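Local coordinates for probable branched-chain amino acid ABC transporter, amino acid binding protein (Thermus thermophilus, PDB 3LKB) that binds valine and probably other branched-chain amino acids, presumably handing them to an ABC transporter for uptake into the cell, at residues 297-300 with 301-305; 310-313 with 314-317. The protein carries 2 engineered substitutions. All coordinates share one frame; numbering follows the deposited sequence.

Contact 1: 297-300 with 301-305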
ATOM      1  N   ALA A 297      17.871 -16.490  -2.339  1.00  9.95           N
ATOM      2  CA  ALA A 297      18.581 -15.859  -3.470  1.00  9.90           C
ATOM      3  C   ALA A 297      19.960 -15.447  -3.045  1.00 10.27           C
ATOM      4  O   ALA A 297      20.930 -15.809  -3.675  1.00 10.93           O
ATOM      5  CB  ALA A 297      17.821 -14.649  -3.990  1.00  9.65           C
ATOM      6  N   VAL A 298      20.054 -14.693  -1.964  1.00  9.97           N
ATOM      7  CA  VAL A 298      21.343 -14.289  -1.515  1.00 10.28           C
ATOM      8  C   VAL A 298      22.189 -15.529  -1.130  1.00 11.47           C
ATOM      9  O   VAL A 298      23.390 -15.601  -1.427  1.00 12.01           O
ATOM     10  CB  VAL A 298      21.267 -13.255  -0.379  1.00  9.72           C
ATOM     11  CG1 VAL A 298      22.686 -13.028   0.233  1.00  7.04           C
ATOM     12  CG2 VAL A 298      20.647 -11.972  -0.912  1.00  8.43           C
ATOM     13  N   GLU A 299      21.606 -16.530  -0.512  1.00 11.56           N
ATOM     14  CA  GLU A 299      22.480 -17.692  -0.226  1.00 12.10           C
ATOM     15  C   GLU A 299      22.942 -18.440  -1.492  1.00 11.85           C
ATOM     16  O   GLU A 299      24.032 -18.960  -1.531  1.00 12.89           O
ATOM     17  CB  GLU A 299      21.852 -18.621   0.823  1.00 11.57           C
ATOM     18  CG  GLU A 299      22.548 -20.005   1.025  1.00 15.44           C
ATOM     19  CD  GLU A 299      23.866 -19.938   1.787  1.00 16.56           C
ATOM     20  OE1 GLU A 299      24.257 -18.822   2.162  1.00 19.88           O
ATOM     21  OE2 GLU A 299      24.516 -21.004   2.017  1.00 19.55           O
ATOM     22  N   ALA A 300      22.128 -18.506  -2.533  1.00 12.92           N
ATOM     23  CA  ALA A 300      22.573 -19.204  -3.744  1.00 13.22           C
ATOM     24  C   ALA A 300      23.645 -18.398  -4.492  1.00 13.68           C
ATOM     25  O   ALA A 300      24.575 -19.005  -5.044  1.00 12.68           O
ATOM     26  CB  ALA A 300      21.424 -19.503  -4.650  1.00 13.08           C
ATOM     27  N   ILE A 301      23.556 -17.075  -4.518  1.00 13.60           N
ATOM     28  CA  ILE A 301      24.601 -16.194  -5.032  1.00 14.46           C
ATOM     29  C   ILE A 301      25.942 -16.392  -4.300  1.00 14.84           C
ATOM     30  O   ILE A 301      26.974 -16.416  -4.898  1.00 15.70           O
ATOM     31  CB  ILE A 301      24.195 -14.656  -5.021  1.00 14.44           C
ATOM     32  CG1 ILE A 301      23.075 -14.296  -5.979  1.00 14.80           C
ATOM     33  CG2 ILE A 301      25.336 -13.789  -5.249  1.00 11.25           C
ATOM     34  CD1 ILE A 301      22.476 -15.383  -6.520  1.00 18.41           C
ATOM     35  N   ARG A 302      25.877 -16.539  -3.002  1.00 14.62           N
ATOM     36  CA  ARG A 302      27.030 -16.776  -2.184  1.00 16.23           C
ATOM     37  C   ARG A 302      27.691 -18.106  -2.495  1.00 16.94           C
ATOM     38  O   ARG A 302      28.859 -18.177  -2.625  1.00 16.99           O
ATOM     39  CB  ARG A 302      26.711 -16.660  -0.683  1.00 20.00           C
ATOM     40  CG  ARG A 302      27.901 -16.693   0.189  1.00 20.00           C
ATOM     41  CD  ARG A 302      27.626 -16.913   1.617  1.00 20.00           C
ATOM     42  NE  ARG A 302      27.103 -18.208   1.844  1.00 20.00           N
ATOM     43  CZ  ARG A 302      27.804 -19.302   2.039  1.00 20.00           C
ATOM     44  NH1 ARG A 302      29.103 -19.279   2.079  1.00 20.00           N
ATOM     45  NH2 ARG A 302      27.174 -20.408   2.196  1.00 20.00           N
ATOM     46  N   ARG A 303      26.897 -19.141  -2.619  1.00 16.41           N
ATOM     47  CA  ARG A 303      27.383 -20.428  -3.011  1.00 16.71           C
ATOM     48  C   ARG A 303      27.930 -20.440  -4.415  1.00 17.79           C
ATOM     49  O   ARG A 303      28.945 -20.984  -4.665  1.00 17.48           O
ATOM     50  CB  ARG A 303      26.353 -21.500  -2.782  1.00 15.77           C
ATOM     51  CG  ARG A 303      26.217 -21.888  -1.376  1.00 14.86           C
ATOM     52  CD  ARG A 303      24.902 -22.373  -1.131  1.00 13.64           C
ATOM     53  NE  ARG A 303      24.587 -22.673   0.230  1.00 15.17           N
ATOM     54  CZ  ARG A 303      24.050 -23.798   0.607  1.00 11.56           C
ATOM     55  NH1 ARG A 303      23.889 -24.703  -0.279  1.00 11.25           N
ATOM     56  NH2 ARG A 303      23.717 -23.997   1.834  1.00  6.19           N
ATOM     57  N   ALA A 304      27.263 -19.778  -5.317  1.00 18.85           N
ATOM     58  CA  ALA A 304      27.847 -19.565  -6.625  1.00 20.88           C
ATOM     59  C   ALA A 304      29.254 -18.902  -6.547  1.00 22.02           C
ATOM     60  O   ALA A 304      30.149 -19.263  -7.326  1.00 21.52           O
ATOM     61  CB  ALA A 304      26.873 -18.756  -7.561  1.00 20.58           C
ATOM     62  N   GLN A 305      29.466 -17.958  -5.624  1.00 23.20           N
ATOM     63  CA  GLN A 305      30.755 -17.264  -5.624  1.00 25.01           C
ATOM     64  C   GLN A 305      31.845 -18.128  -5.087  1.00 25.85           C
ATOM     65  O   GLN A 305      32.970 -18.096  -5.581  1.00 25.54           O
ATOM     66  CB  GLN A 305      30.726 -15.995  -4.802  1.00 25.17           C
ATOM     67  CG  GLN A 305      30.568 -14.797  -5.662  1.00 29.50           C
ATOM     68  CD  GLN A 305      31.865 -14.080  -5.991  1.00 31.02           C
ATOM     69  OE1 GLN A 305      32.196 -13.890  -7.172  1.00 35.12           O
ATOM     70  NE2 GLN A 305      32.567 -13.629  -4.961  1.00 27.46           N
TER
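Ala-297 and Ile-301 are joined by a nearly straight backbone hydrogen bond, Ile-301 N to Ala-297 O at 3.0 Å, the first of four successive i to i+4 bonds. Arg-302 to Val-298, Arg-303 to Glu-299 and Ala-304 to Ala-300 follow, so residues 297-300 and 301-305 are consecutive turns of one unbroken helix. This regular spacing puts the side chains of Arg-302 and Arg-303, three and four residues further on, within the grasp of Glu-299.

The carboxylate of Glu-299 makes use of both neighbours. CG stands anti to the backbone N (chi1 170°), and a bend at chi2 leans the carboxylate toward the following turn. Arg-302 lies alongside, pointing the same way, and offers its side-on edge: Arg-302 NE reaches Glu-299 OE1 at 2.9 Å, while Arg-302 NH2 reaches Glu-299 OE2 at 2.7 Å. Both oxygens lie close to the guanidinium plane, yet they are met well out of the carboxylate plane, because the two flat groups are tilted by 32°. Arg-303 approaches differently, its extended chain crossing that of Glu-299 and its guanidinium standing steeply against the carboxylate, 76° between the planes. Arg-303 NE also forms a salt bridge with Glu-299 OE2, although the modelled separation is implausibly short and its exact value doubtful; Arg-303 NH2 adds a weak bond to Glu-299 OE2 at 3.1 Å. OE2 is thus shared by two arginines, whose positive charges probably stabilise the ionised carboxylate. Arg-303 has a second partner, since NH1 bonds to Asn-327 O.

Elsewhere round the helix, Ala-297 and Val-298 pack on Leu-10 of strand 6-14, while Ala-300 faces helix 313-321. Glu-299, Arg-302 and Arg-303 together are a salt-bridge network of combined i to i+3 and i to i+4 spacing, characteristic of an alpha-helix.

Contact 2: 310-313 with 314-317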
ATOM      1  N   ARG A 310      32.129 -16.910 -10.142  1.00 25.25           N
ATOM      2  CA  ARG A 310      31.390 -16.164 -11.155  1.00 24.24           C
ATOM      3  C   ARG A 310      29.918 -16.300 -10.799  1.00 22.09           C
ATOM      4  O   ARG A 310      29.504 -17.314 -10.242  1.00 21.53           O
ATOM      5  CB  ARG A 310      31.660 -16.674 -12.588  1.00 25.29           C
ATOM      6  CG  ARG A 310      30.958 -17.964 -12.959  1.00 30.13           C
ATOM      7  CD  ARG A 310      31.024 -18.303 -14.475  1.00 38.12           C
ATOM      8  NE  ARG A 310      32.015 -19.355 -14.760  1.00 44.01           N
ATOM      9  CZ  ARG A 310      31.750 -20.662 -14.946  1.00 47.79           C
ATOM     10  NH1 ARG A 310      30.504 -21.142 -14.907  1.00 47.45           N
ATOM     11  NH2 ARG A 310      32.753 -21.514 -15.196  1.00 48.82           N
ATOM     12  N   ILE A 311      29.139 -15.269 -11.091  1.00 19.32           N
ATOM     13  CA  ILE A 311      27.762 -15.238 -10.699  1.00 16.98           C
ATOM     14  C   ILE A 311      26.909 -15.073 -11.940  1.00 17.20           C
ATOM     15  O   ILE A 311      26.841 -13.975 -12.532  1.00 17.80           O
ATOM     16  CB  ILE A 311      27.493 -14.140  -9.629  1.00 16.40           C
ATOM     17  CG1 ILE A 311      27.999 -14.612  -8.248  1.00 14.83           C
ATOM     18  CG2 ILE A 311      26.023 -13.811  -9.523  1.00 12.63           C
ATOM     19  CD1 ILE A 311      28.394 -13.483  -7.347  1.00  9.62           C
ATOM     20  N   THR A 312      26.246 -16.165 -12.308  1.00 16.74           N
ATOM     21  CA  THR A 312      25.351 -16.211 -13.462  1.00 17.59           C
ATOM     22  C   THR A 312      24.086 -17.056 -13.179  1.00 16.22           C
ATOM     23  O   THR A 312      24.001 -17.770 -12.159  1.00 15.18           O
ATOM     24  CB  THR A 312      26.064 -16.722 -14.746  1.00 17.86           C
ATOM     25  OG1 THR A 312      25.253 -17.731 -15.343  1.00 23.34           O
ATOM     26  CG2 THR A 312      27.276 -17.443 -14.417  1.00 20.88           C
ATOM     27  N   ASN A 313      23.108 -16.951 -14.075  1.00 14.98           N
ATOM     28  CA  ASN A 313      21.926 -17.791 -13.991  1.00 15.18           C
ATOM     29  C   ASN A 313      22.294 -19.274 -13.891  1.00 15.07           C
ATOM     30  O   ASN A 313      21.590 -20.066 -13.226  1.00 15.10           O
ATOM     31  CB  ASN A 313      20.953 -17.546 -15.153  1.00 14.48           C
ATOM     32  CG  ASN A 313      21.614 -17.730 -16.545  1.00 15.52           C
ATOM     33  OD1 ASN A 313      22.804 -17.505 -16.717  1.00 18.63           O
ATOM     34  ND2 ASN A 313      20.831 -18.141 -17.518  1.00 12.31           N
ATOM     35  N   GLU A 314      23.373 -19.648 -14.561  1.00 15.40           N
ATOM     36  CA  GLU A 314      23.815 -21.043 -14.522  1.00 17.03           C
ATOM     37  C   GLU A 314      24.457 -21.425 -13.199  1.00 15.45           C
ATOM     38  O   GLU A 314      24.123 -22.456 -12.631  1.00 15.48           O
ATOM     39  CB  GLU A 314      24.726 -21.372 -15.703  1.00 17.90           C
ATOM     40  CG  GLU A 314      23.963 -21.367 -17.046  1.00 24.41           C
ATOM     41  CD  GLU A 314      24.889 -21.131 -18.256  1.00 34.35           C
ATOM     42  OE1 GLU A 314      25.839 -21.927 -18.481  1.00 35.87           O
ATOM     43  OE2 GLU A 314      24.664 -20.131 -18.979  1.00 39.32           O
ATOM     44  N   THR A 315      25.340 -20.593 -12.681  1.00 14.49           N
ATOM     45  CA  THR A 315      26.014 -20.955 -11.447  1.00 14.71           C
ATOM     46  C   THR A 315      25.056 -20.905 -10.283  1.00 14.16           C
ATOM     47  O   THR A 315      25.147 -21.773  -9.382  1.00 13.91           O
ATOM     48  CB  THR A 315      27.251 -20.115 -11.149  1.00 14.69           C
ATOM     49  OG1 THR A 315      26.890 -18.730 -11.048  1.00 15.76           O
ATOM     50  CG2 THR A 315      28.242 -20.270 -12.287  1.00 16.69           C
ATOM     51  N   VAL A 316      24.157 -19.915 -10.306  1.00 12.29           N
ATOM     52  CA  VAL A 316      23.126 -19.780  -9.278  1.00 12.82           C
ATOM     53  C   VAL A 316      22.176 -20.969  -9.309  1.00 13.04           C
ATOM     54  O   VAL A 316      21.811 -21.497  -8.252  1.00 12.61           O
ATOM     55  CB  VAL A 316      22.310 -18.501  -9.451  1.00 12.97           C
ATOM     56  CG1 VAL A 316      20.966 -18.612  -8.761  1.00 13.50           C
ATOM     57  CG2 VAL A 316      23.067 -17.334  -8.917  1.00 12.15           C
ATOM     58  N   TYR A 317      21.813 -21.403 -10.527  1.00 13.37           N
ATOM     59  CA  TYR A 317      21.052 -22.632 -10.703  1.00 14.27           C
ATOM     60  C   TYR A 317      21.734 -23.822  -9.972  1.00 14.60           C
ATOM     61  O   TYR A 317      21.074 -24.536  -9.184  1.00 14.37           O
ATOM     62  CB  TYR A 317      20.732 -22.913 -12.189  1.00 14.48           C
ATOM     63  CG  TYR A 317      20.071 -24.278 -12.424  1.00 15.25           C
ATOM     64  CD1 TYR A 317      18.695 -24.449 -12.251  1.00 17.61           C
ATOM     65  CD2 TYR A 317      20.814 -25.384 -12.802  1.00 14.54           C
ATOM     66  CE1 TYR A 317      18.071 -25.696 -12.441  1.00 15.76           C
ATOM     67  CE2 TYR A 317      20.204 -26.646 -12.993  1.00 15.80           C
ATOM     68  CZ  TYR A 317      18.834 -26.783 -12.789  1.00 18.26           C
ATOM     69  OH  TYR A 317      18.193 -27.993 -12.952  1.00 19.61           O
TER
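Thr-315 has its OG1 between its own backbone N and carbonyl carbon (chi1 59°), a setting that turns the hydroxyl back toward the loop residues 310-312 and sends CG2 toward Arg-310. Thr-312, whose chi1 of 131° is far from a staggered value, in turn directs OG1 forward to the first turn of the helix. The two threonines therefore reach past each other, their side chains crossing at about a right angle.

Each hydroxyl receives a backbone N-H from the other side. Thr-312 OG1 accepts from Glu-314 N at 2.8 Å, and Thr-315 OG1 accepts from Thr-312 N at 2.9 Å along an almost straight bond (167°). Thr-315 OG1 also lies 3.1 Å from Arg-310 O. The methyl groups meet as well, Thr-312 CG2 standing 3.7 Å from Thr-315 CG2. On that methyl of Thr-315 also rests the chain of Arg-310, with Arg-310 CG at 3.6 Å from Thr-315 CG2.

Behind the cap the helical pattern starts at once: Val-316 N bonds to Thr-312 O at 2.8 Å, and Tyr-317 N bonds to Asn-313 O. Asn-313 turns its amide to the neighbouring loop, ND2 bonding to Arg-98 O, while Tyr-317 meets the ring of Tyr-118. With an alanine here in place of Thr-312, Glu-314 N would probably be left without its capping acceptor, and a gap would open beside the Thr-315 methyl.

Thr-312, at the N-cap of helix 313-321, and Thr-315 form a capping box: the N-cap hydroxyl takes the N-H of Glu-314, and Thr-315 returns a bond to Thr-312 N. The N-H groups of Glu-314 and Thr-312 are thus met by uncharged hydroxyls, and the negative charge of Glu-314 in the first turn probably also suits the helix N-terminus.

In the fold
Contacts 1 and 2 follow one another along the chain, the first near the end of helix 285-308 and the second at the start of helix 313-321, with centres about 9 Å apart. The chain turns back between them, and the two helices pack, Ala-304 CB lying 3.5 Å from Thr-315 OG1. The connecting loop folds against helix 285-308 too, with Ile-301 CG2 at 3.7 Å from Ile-311 CD1, so the cap abuts the apolar face of the helix that carries the salt bridges. Neither contact contributes a residue to the valine pocket. The sodium ion, bound by Asp-344, Thr-351 and Gly-352, is about 12 Å from the Arg-303 side chain and about 14 Å from that of Tyr-317.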